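Local coordinates for protein aminotransferase AspB (Helicobacter pylori 26695, PDB 3EZS) that probably transfers amino groups between amino acids and keto acids with pyridoxal 5'-phosphate as cofactor, as a class I and II aminotransferase, at residues A[26-31]-A[330-335]; A[92-97]-A[251-256]; A[38-43]-A[276-281]. All coordinates share one frame; numbering follows the deposited sequence.

Contact 1: residues A[26-31]-A[330-335]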
loop_
_atom_site.group_PDB
_atom_site.type_symbol
_atom_site.label_atom_id
_atom_site.label_comp_id
_atom_site.label_asym_id
_atom_site.label_seq_id
_atom_site.Cartn_x
_atom_site.Cartn_y
_atom_site.Cartn_z
ATOM N N LEU A 26 8.500 31.999 -7.654
ATOM C CA LEU A 26 7.760 30.877 -7.043
ATOM C C LEU A 26 7.514 29.668 -7.920
ATOM O O LEU A 26 7.318 29.775 -9.120
ATOM C CB LEU A 26 6.381 31.310 -6.547
ATOM C CG LEU A 26 6.221 32.154 -5.280
ATOM C CD1 LEU A 26 4.748 32.192 -4.955
ATOM C CD2 LEU A 26 7.002 31.577 -4.110
ATOM N N ASP A 27 7.467 28.513 -7.275
ATOM C CA ASP A 27 7.184 27.275 -7.944
ATOM C C ASP A 27 5.696 27.052 -7.874
ATOM O O ASP A 27 5.190 26.694 -6.817
ATOM C CB ASP A 27 7.925 26.138 -7.254
ATOM C CG ASP A 27 7.719 24.796 -7.942
ATOM O OD1 ASP A 27 6.812 24.656 -8.795
ATOM O OD2 ASP A 27 8.485 23.878 -7.608
ATOM N N LEU A 28 4.994 27.303 -8.980
ATOM C CA LEU A 28 3.549 27.108 -9.047
ATOM C C LEU A 28 3.204 25.860 -9.882
ATOM O O LEU A 28 2.070 25.719 -10.362
ATOM C CB LEU A 28 2.853 28.357 -9.607
ATOM C CG LEU A 28 3.019 29.677 -8.835
ATOM C CD1 LEU A 28 2.452 30.838 -9.636
ATOM C CD2 LEU A 28 2.409 29.646 -7.440
ATOM N N GLY A 29 4.172 24.953 -10.033
ATOM C CA GLY A 29 3.990 23.713 -10.793
ATOM C C GLY A 29 3.335 22.627 -9.963
ATOM O O GLY A 29 2.210 22.264 -10.226
ATOM N N ILE A 30 4.021 22.147 -8.929
ATOM C CA ILE A 30 3.525 21.045 -8.072
ATOM C C ILE A 30 2.304 21.356 -7.156
ATOM O O ILE A 30 2.373 22.243 -6.295
ATOM C CB ILE A 30 4.676 20.498 -7.186
ATOM C CG1 ILE A 30 4.256 19.206 -6.468
ATOM C CG2 ILE A 30 5.153 21.571 -6.166
ATOM C CD1 ILE A 30 3.624 18.138 -7.378
ATOM N N GLY A 31 1.216 20.582 -7.305
ATOM C CA GLY A 31 -0.003 20.772 -6.513
ATOM C C GLY A 31 0.044 20.154 -5.118
ATOM O O GLY A 31 -0.804 19.324 -4.786
ATOM N N GLU A 330 11.611 35.213 -15.246
ATOM C CA GLU A 330 11.149 35.487 -13.894
ATOM C C GLU A 330 11.444 34.434 -12.848
ATOM O O GLU A 330 11.239 34.692 -11.663
ATOM C CB GLU A 330 9.631 35.712 -13.923
ATOM C CG GLU A 330 9.172 36.780 -14.896
ATOM C CD GLU A 330 9.753 38.149 -14.589
ATOM O OE1 GLU A 330 10.098 38.417 -13.423
ATOM O OE2 GLU A 330 9.871 38.957 -15.529
ATOM N N GLY A 331 11.930 33.270 -13.271
ATOM C CA GLY A 331 12.160 32.145 -12.369
ATOM C C GLY A 331 10.883 31.489 -11.872
ATOM O O GLY A 331 10.940 30.611 -11.005
ATOM N N ILE A 332 9.729 31.891 -12.416
ATOM C CA ILE A 332 8.454 31.349 -11.971
ATOM C C ILE A 332 8.166 30.073 -12.737
ATOM O O ILE A 332 8.148 30.080 -13.970
ATOM C CB ILE A 332 7.301 32.364 -12.156
ATOM C CG1 ILE A 332 7.518 33.599 -11.269
ATOM C CG2 ILE A 332 5.955 31.705 -11.860
ATOM C CD1 ILE A 332 6.660 34.793 -11.639
ATOM N N ILE A 333 7.917 28.989 -12.010
ATOM C CA ILE A 333 7.644 27.681 -12.613
ATOM C C ILE A 333 6.142 27.453 -12.736
ATOM O O ILE A 333 5.406 27.587 -11.756
ATOM C CB ILE A 333 8.231 26.523 -11.749
ATOM C CG1 ILE A 333 9.762 26.624 -11.667
ATOM C CG2 ILE A 333 7.783 25.150 -12.280
ATOM C CD1 ILE A 333 10.414 25.749 -10.553
ATOM N N THR A 334 5.700 27.136 -13.953
ATOM C CA THR A 334 4.305 26.802 -14.248
ATOM C C THR A 334 4.297 25.463 -14.989
ATOM O O THR A 334 5.318 25.049 -15.537
ATOM C CB THR A 334 3.613 27.917 -15.071
ATOM O OG1 THR A 334 4.176 27.980 -16.394
ATOM C CG2 THR A 334 3.765 29.301 -14.365
ATOM N N LEU A 335 3.152 24.784 -14.999
ATOM C CA LEU A 335 3.009 23.471 -15.625
ATOM C C LEU A 335 2.196 23.543 -16.926
ATOM O O LEU A 335 0.995 23.841 -16.891
ATOM C CB LEU A 335 2.308 22.497 -14.656
ATOM C CG LEU A 335 2.048 21.050 -15.116
ATOM C CD1 LEU A 335 3.384 20.293 -15.407
ATOM C CD2 LEU A 335 1.195 20.273 -14.099
#

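Contact 2: residues A[92-97]-A[251-256]. With PO4 (phosphate ion), chain C.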
loop_
_atom_site.group_PDB
_atom_site.type_symbol
_atom_site.label_atom_id
_atom_site.label_comp_id
_atom_site.label_asym_id
_atom_site.label_seq_id
_atom_site.Cartn_x
_atom_site.Cartn_y
_atom_site.Cartn_z
ATOM N N ARG A 92 -4.560 7.631 -3.699
ATOM C CA ARG A 92 -3.779 7.186 -4.848
ATOM C C ARG A 92 -3.900 5.687 -5.110
ATOM O O ARG A 92 -4.149 5.249 -6.227
ATOM C CB ARG A 92 -2.301 7.551 -4.672
ATOM C CG ARG A 92 -1.505 7.344 -5.934
ATOM C CD ARG A 92 -0.020 7.511 -5.746
ATOM N NE ARG A 92 0.639 7.336 -7.038
ATOM C CZ ARG A 92 0.815 8.298 -7.949
ATOM N NH1 ARG A 92 0.400 9.547 -7.720
ATOM N NH2 ARG A 92 1.420 8.013 -9.108
ATOM N N GLU A 93 -3.681 4.909 -4.073
ATOM C CA GLU A 93 -3.752 3.461 -4.194
ATOM C C GLU A 93 -5.142 2.951 -4.564
ATOM O O GLU A 93 -5.262 2.031 -5.360
ATOM C CB GLU A 93 -3.254 2.827 -2.895
ATOM C CG GLU A 93 -4.024 3.191 -1.606
ATOM C CD GLU A 93 -5.006 2.128 -1.148
ATOM O OE1 GLU A 93 -5.410 1.267 -1.943
ATOM O OE2 GLU A 93 -5.362 2.153 0.038
ATOM N N VAL A 94 -6.181 3.577 -4.004
ATOM C CA VAL A 94 -7.555 3.173 -4.268
ATOM C C VAL A 94 -7.869 3.426 -5.736
ATOM O O VAL A 94 -8.457 2.561 -6.387
ATOM C CB VAL A 94 -8.624 3.946 -3.432
ATOM C CG1 VAL A 94 -9.985 3.254 -3.572
ATOM C CG2 VAL A 94 -8.239 4.077 -1.973
ATOM N N LEU A 95 -7.493 4.606 -6.242
ATOM C CA LEU A 95 -7.720 4.980 -7.657
ATOM C C LEU A 95 -6.970 4.047 -8.602
ATOM O O LEU A 95 -7.412 3.772 -9.726
ATOM C CB LEU A 95 -7.285 6.442 -7.925
ATOM C CG LEU A 95 -8.112 7.592 -7.320
ATOM C CD1 LEU A 95 -7.359 8.953 -7.362
ATOM C CD2 LEU A 95 -9.455 7.670 -8.048
ATOM N N PHE A 96 -5.836 3.532 -8.141
ATOM C CA PHE A 96 -5.058 2.641 -8.964
ATOM C C PHE A 96 -5.581 1.211 -8.952
ATOM O O PHE A 96 -5.655 0.573 -10.004
ATOM C CB PHE A 96 -3.591 2.628 -8.542
ATOM C CG PHE A 96 -2.755 1.691 -9.379
ATOM C CD1 PHE A 96 -2.420 2.031 -10.678
ATOM C CD2 PHE A 96 -2.377 0.454 -8.903
ATOM C CE1 PHE A 96 -1.688 1.179 -11.468
ATOM C CE2 PHE A 96 -1.645 -0.403 -9.691
ATOM C CZ PHE A 96 -1.299 -0.036 -10.977
ATOM N N ASN A 97 -5.918 0.691 -7.774
ATOM C CA ASN A 97 -6.303 -0.728 -7.682
ATOM C C ASN A 97 -7.777 -1.036 -7.713
ATOM O O ASN A 97 -8.141 -2.178 -7.990
ATOM C CB ASN A 97 -5.607 -1.442 -6.491
ATOM C CG ASN A 97 -6.126 -0.993 -5.139
ATOM O OD1 ASN A 97 -7.327 -0.980 -4.909
ATOM N ND2 ASN A 97 -5.214 -0.627 -4.235
ATOM N N GLU A 251 -18.051 -4.634 0.107
ATOM C CA GLU A 251 -17.904 -5.801 0.969
ATOM C C GLU A 251 -16.935 -6.812 0.298
ATOM O O GLU A 251 -16.147 -7.499 0.968
ATOM C CB GLU A 251 -19.291 -6.406 1.268
ATOM C CG GLU A 251 -19.348 -7.385 2.455
ATOM C CD GLU A 251 -19.003 -6.739 3.806
ATOM O OE1 GLU A 251 -19.075 -5.478 3.939
ATOM O OE2 GLU A 251 -18.643 -7.512 4.728
ATOM N N LYS A 252 -16.985 -6.872 -1.029
ATOM C CA LYS A 252 -16.074 -7.708 -1.795
ATOM C C LYS A 252 -14.666 -7.059 -1.847
ATOM O O LYS A 252 -13.651 -7.765 -1.742
ATOM C CB LYS A 252 -16.647 -7.968 -3.203
ATOM C CG LYS A 252 -17.948 -8.784 -3.192
ATOM C CD LYS A 252 -18.478 -9.055 -4.601
ATOM N N TYR A 253 -14.619 -5.725 -1.995
ATOM C CA TYR A 253 -13.352 -4.987 -2.039
ATOM C C TYR A 253 -12.586 -5.156 -0.738
ATOM O O TYR A 253 -11.370 -5.237 -0.750
ATOM C CB TYR A 253 -13.598 -3.508 -2.356
ATOM C CG TYR A 253 -12.352 -2.647 -2.570
ATOM C CD1 TYR A 253 -11.315 -3.052 -3.423
ATOM C CD2 TYR A 253 -12.249 -1.398 -1.971
ATOM C CE1 TYR A 253 -10.185 -2.242 -3.630
ATOM C CE2 TYR A 253 -11.138 -0.572 -2.181
ATOM C CZ TYR A 253 -10.109 -1.002 -3.009
ATOM O OH TYR A 253 -9.017 -0.181 -3.177
ATOM N N LYS A 254 -13.317 -5.197 0.373
ATOM C CA LYS A 254 -12.768 -5.441 1.704
ATOM C C LYS A 254 -11.994 -6.754 1.757
ATOM O O LYS A 254 -10.894 -6.798 2.322
ATOM C CB LYS A 254 -13.912 -5.466 2.719
ATOM C CG LYS A 254 -13.594 -6.013 4.112
ATOM C CD LYS A 254 -14.825 -5.847 5.019
ATOM C CE LYS A 254 -14.652 -6.568 6.357
ATOM N NZ LYS A 254 -15.776 -6.223 7.281
ATOM N N ALA A 255 -12.574 -7.818 1.194
ATOM C CA ALA A 255 -11.916 -9.140 1.127
ATOM C C ALA A 255 -10.667 -9.086 0.238
ATOM O O ALA A 255 -9.652 -9.698 0.550
ATOM C CB ALA A 255 -12.895 -10.222 0.619
ATOM N N PHE A 256 -10.743 -8.358 -0.871
ATOM C CA PHE A 256 -9.592 -8.205 -1.756
ATOM C C PHE A 256 -8.464 -7.454 -1.021
ATOM O O PHE A 256 -7.317 -7.843 -1.072
ATOM C CB PHE A 256 -10.032 -7.495 -3.045
ATOM C CG PHE A 256 -8.898 -7.113 -3.984
ATOM C CD1 PHE A 256 -8.102 -8.081 -4.575
ATOM C CD2 PHE A 256 -8.676 -5.782 -4.322
ATOM C CE1 PHE A 256 -7.074 -7.729 -5.462
ATOM C CE2 PHE A 256 -7.663 -5.424 -5.227
ATOM C CZ PHE A 256 -6.867 -6.391 -5.794
HETATM P P PO4 C . -3.496 11.267 -1.809
HETATM O O1 PO4 C . -4.761 11.021 -1.035
HETATM O O2 PO4 C . -2.844 9.978 -2.176
HETATM O O3 PO4 C . -2.540 12.029 -0.962
HETATM O O4 PO4 C . -3.853 11.975 -3.082
#

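Contact 3: residues A[38-43]-A[276-281]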
loop_
_atom_site.group_PDB
_atom_site.type_symbol
_atom_site.label_atom_id
_atom_site.label_comp_id
_atom_site.label_asym_id
_atom_site.label_seq_id
_atom_site.Cartn_x
_atom_site.Cartn_y
_atom_site.Cartn_z
ATOM N N PRO A 38 -1.170 20.825 11.477
ATOM C CA PRO A 38 -1.644 21.346 12.764
ATOM C C PRO A 38 -1.098 20.593 13.970
ATOM O O PRO A 38 -1.042 19.356 13.966
ATOM C CB PRO A 38 -3.159 21.184 12.666
ATOM C CG PRO A 38 -3.415 21.331 11.192
ATOM C CD PRO A 38 -2.282 20.622 10.537
ATOM N N LYS A 39 -0.698 21.352 14.987
ATOM C CA LYS A 39 -0.111 20.805 16.213
ATOM C C LYS A 39 -0.907 19.662 16.844
ATOM O O LYS A 39 -0.307 18.647 17.240
ATOM C CB LYS A 39 0.045 21.896 17.275
ATOM C CG LYS A 39 1.048 21.534 18.353
ATOM C CD LYS A 39 0.791 22.211 19.679
ATOM C CE LYS A 39 1.764 21.698 20.738
ATOM N NZ LYS A 39 1.241 21.956 22.104
ATOM N N PHE A 40 -2.234 19.813 16.947
ATOM C CA PHE A 40 -3.048 18.779 17.609
ATOM C C PHE A 40 -2.952 17.407 16.915
ATOM O O PHE A 40 -3.051 16.371 17.572
ATOM C CB PHE A 40 -4.512 19.206 17.784
ATOM C CG PHE A 40 -5.383 19.026 16.555
ATOM C CD1 PHE A 40 -5.426 19.998 15.565
ATOM C CD2 PHE A 40 -6.220 17.916 16.439
ATOM C CE1 PHE A 40 -6.244 19.849 14.448
ATOM C CE2 PHE A 40 -7.038 17.753 15.333
ATOM C CZ PHE A 40 -7.062 18.722 14.332
ATOM N N ILE A 41 -2.767 17.425 15.596
ATOM C CA ILE A 41 -2.601 16.212 14.788
ATOM C C ILE A 41 -1.248 15.573 15.128
ATOM O O ILE A 41 -1.167 14.374 15.384
ATOM C CB ILE A 41 -2.723 16.557 13.288
ATOM C CG1 ILE A 41 -4.167 16.985 12.985
ATOM C CG2 ILE A 41 -2.338 15.397 12.407
ATOM C CD1 ILE A 41 -4.354 17.548 11.608
ATOM N N GLN A 42 -0.201 16.395 15.172
ATOM C CA GLN A 42 1.121 15.944 15.539
ATOM C C GLN A 42 1.155 15.391 16.960
ATOM O O GLN A 42 1.799 14.384 17.191
ATOM C CB GLN A 42 2.132 17.084 15.425
ATOM C CG GLN A 42 2.314 17.657 13.994
ATOM C CD GLN A 42 3.527 18.563 13.909
ATOM O OE1 GLN A 42 4.610 18.173 14.355
ATOM N NE2 GLN A 42 3.367 19.766 13.313
ATOM N N ASP A 43 0.489 16.065 17.906
ATOM C CA ASP A 43 0.412 15.607 19.291
ATOM C C ASP A 43 -0.326 14.265 19.432
ATOM O O ASP A 43 0.017 13.448 20.290
ATOM C CB ASP A 43 -0.260 16.665 20.186
ATOM C CG ASP A 43 0.618 17.904 20.428
ATOM O OD1 ASP A 43 1.858 17.868 20.187
ATOM O OD2 ASP A 43 0.047 18.923 20.878
ATOM N N TRP A 276 -9.866 13.904 11.139
ATOM C CA TRP A 276 -11.214 13.751 10.571
ATOM C C TRP A 276 -12.327 14.234 11.492
ATOM O O TRP A 276 -13.382 14.591 11.008
ATOM C CB TRP A 276 -11.506 12.306 10.147
ATOM C CG TRP A 276 -10.786 11.807 8.898
ATOM C CD1 TRP A 276 -9.797 10.874 8.845
ATOM C CD2 TRP A 276 -11.029 12.207 7.531
ATOM N NE1 TRP A 276 -9.410 10.665 7.538
ATOM C CE2 TRP A 276 -10.139 11.477 6.716
ATOM C CE3 TRP A 276 -11.895 13.129 6.925
ATOM C CZ2 TRP A 276 -10.111 11.611 5.315
ATOM C CZ3 TRP A 276 -11.848 13.275 5.520
ATOM C CH2 TRP A 276 -10.978 12.497 4.743
ATOM N N LEU A 277 -12.104 14.194 12.805
ATOM C CA LEU A 277 -13.083 14.644 13.783
ATOM C C LEU A 277 -13.238 16.178 13.858
ATOM O O LEU A 277 -14.260 16.672 14.330
ATOM C CB LEU A 277 -12.696 14.146 15.180
ATOM C CG LEU A 277 -12.813 12.678 15.580
ATOM C CD1 LEU A 277 -11.931 12.332 16.807
ATOM C CD2 LEU A 277 -14.284 12.297 15.837
ATOM N N ASP A 278 -12.221 16.915 13.409
ATOM C CA ASP A 278 -12.207 18.375 13.523
ATOM C C ASP A 278 -12.385 19.097 12.194
ATOM O O ASP A 278 -11.786 18.696 11.169
ATOM C CB ASP A 278 -10.872 18.811 14.109
ATOM C CG ASP A 278 -10.758 20.306 14.224
ATOM O OD1 ASP A 278 -11.509 20.891 15.021
ATOM O OD2 ASP A 278 -9.916 20.894 13.525
ATOM N N ASP A 279 -13.194 20.161 12.220
ATOM C CA ASP A 279 -13.454 20.994 11.039
ATOM C C ASP A 279 -12.746 22.352 11.060
ATOM O O ASP A 279 -12.566 22.968 10.021
ATOM C CB ASP A 279 -14.962 21.233 10.888
ATOM C CG ASP A 279 -15.731 19.964 10.511
ATOM O OD1 ASP A 279 -15.135 19.021 9.964
ATOM O OD2 ASP A 279 -16.936 19.914 10.768
ATOM N N ARG A 280 -12.319 22.788 12.229
ATOM C CA ARG A 280 -11.701 24.089 12.402
ATOM C C ARG A 280 -10.455 24.262 11.605
ATOM O O ARG A 280 -10.341 25.234 10.861
ATOM C CB ARG A 280 -11.358 24.323 13.862
ATOM C CG ARG A 280 -12.562 24.477 14.719
ATOM C CD ARG A 280 -12.195 24.445 16.184
ATOM N NE ARG A 280 -13.410 24.601 16.966
ATOM C CZ ARG A 280 -13.521 24.385 18.271
ATOM N NH1 ARG A 280 -12.484 23.975 19.001
ATOM N NH2 ARG A 280 -14.702 24.559 18.840
ATOM N N HIS A 281 -9.523 23.329 11.754
ATOM C CA HIS A 281 -8.268 23.424 11.019
ATOM C C HIS A 281 -8.495 23.364 9.491
ATOM O O HIS A 281 -7.804 24.040 8.751
ATOM C CB HIS A 281 -7.275 22.346 11.472
ATOM C CG HIS A 281 -7.544 20.997 10.886
ATOM N ND1 HIS A 281 -8.578 20.196 11.307
ATOM C CD2 HIS A 281 -6.926 20.323 9.889
ATOM C CE1 HIS A 281 -8.586 19.079 10.598
ATOM N NE2 HIS A 281 -7.585 19.125 9.740
#

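Contact 1: residues A[26-31]-A[330-335]
A single parallel beta bridge pairs Asp27 with Ile333, fastening an early loop of this aminotransferase fold to the chain that leads from helix 319-330 into strand 335-336. Ile333 supplies both backbone bonds. Its N donates to Leu26 O over 3.1 Å, and its own O takes the N-H of Leu28 at 2.8 Å. The Leu28 bond is the more bent of the two, with an N-H...O angle of 142° against 157°. Leu26 O has a second, softer neighbour in the CA-H of Ile332, with CA 3.4 Å from the oxygen.

Around the bridge the side chains fit closely. The beta-branched Ile333 spreads against Asp27: its CG2 lies 3.7 Å from Asp27 OD1, while its CD1 comes to 3.9 Å from Asp27 CG. Asp27 has CG anti to its backbone N (chi1 -178°), which sends the carboxylate forward along its own chain. There OD1 receives Gly29 N at 2.9 Å, nearly along the C-O axis, closing an Asx turn. Beside the bridge, Leu28 CD1 touches Ile332 CG2 at 4.2 Å, and beyond it the CB of Leu335 approaches the backbone at Gly29.

Gly331, with positive phi, marks where the chain leaves helix 319-330. Leu26 and Leu28 also pack on helix 358-372, and Gly29 O is hydrogen-bonded to Arg351 of the neighbouring strand 349-353.

The chemistry thus divides in two. Ile333 spends both its peptide N-H and its C=O on residues 26-31, whereas the Asp27 carboxylate, although lying against isoleucine carbons, turns back to its own backbone, accepts from Gly29 N and so helps fix the Asx turn from Asp27 to Gly29.

Contact 2: residues A[92-97]-A[251-256]
Tyr253 and Asn97 meet at about a right angle, the phenol of helix 247-257 reaching across to the amide of helix 92-102 in the large domain of the fold-type I aminotransferase architecture, which in this family carries the cofactor. The short helix axes stay 13.3 Å apart, so the long ring spans the gap; CG of Tyr253 stands anti to its backbone N (chi1 -174°), aiming the hydroxyl at the other helix. Tyr253 OH donates to Asn97 OD1 in the carbonyl plane and on a lone pair, although the amide and ring planes are 47° apart; the modelled 2.5 Å is very short and should not be pressed. The other end of the amide is held too: Asn97 ND2 donates to Glu93 OE1 at 3.0 Å, one turn back. Glu93 in turn makes a salt bridge with Arg257, which also hydrogen-bonds Tyr253 OH. Val94 CG1 closes in on the phenol, 3.6 Å from Tyr253 OH. Phe256 lies beside Asn97, and its ring meets Phe127 of the second subunit.

At the start of helix 92-102, a phosphate ion, probably from the crystallisation liquor, is hydrogen-bonded by Ser91 N, Ser228, Ser230 and Arg239, probably in the cofactor's phosphate cup; Arg92 N donates to its O2 at 3.3 Å.

Contact 3: residues A[38-43]-A[276-281]
Asp278 OD2 is gripped twice by His281, and Phe40 CZ lies 3.7 Å from Asp278 OD2, at the capped start of helix 280-299. The backbone N of His281 donates to OD2 at 3.0 Å in a nearly straight capping bond, reaching the syn side somewhat out of the carboxylate plane. His281 ND1 donates to the same oxygen at 2.7 Å, on the anti lone pair and close to the plane of the imidazole. With CG between its backbone N and carbonyl carbon (chi1 79°), His281 folds its ring back over its own helix start, and the ring's rotation is held by ND1 to Asp278 OD2 and, on its other side, by NE2 to Ser233 OG. The helix end would probably favour a charged carboxylate.

The imidazole so held is what helix 39-46 packs against. Phe40 turns its edge toward the histidine face in a T-shaped pair, centroids 5.3 Å apart and planes at 71°. Ile41 CD1 approaches His281 NE2. Within helix 39-46, Ile41 CG1 sits over one face of the Phe40 ring. Pro38, the N-cap residue of that helix, completes the set, its CG lying 3.9 Å from His281 CD2.

Overall arrangement
From the N terminus the chain runs through helix 8-16 and soon reaches 26-31, whose partner arrives only at 330-335, so contact 1 closes the widest loop. Residues 38-43 come next and open a loop ended at 276-281 by contact 3; within it, contact 2 joins 92-97 to 251-256. The three therefore nest without crossing. Contact 1 ties the early chain to the three-stranded sheet and helix 358-372; contact 2 joins two helices near the seven-stranded sheet and the second subunit; contact 3 sets helix 39-46 against the junction of helices 266-277 and 280-299. Their centres lie about 34 Å (1 and 2), 29 Å (1 and 3) and 27 Å (2 and 3) apart.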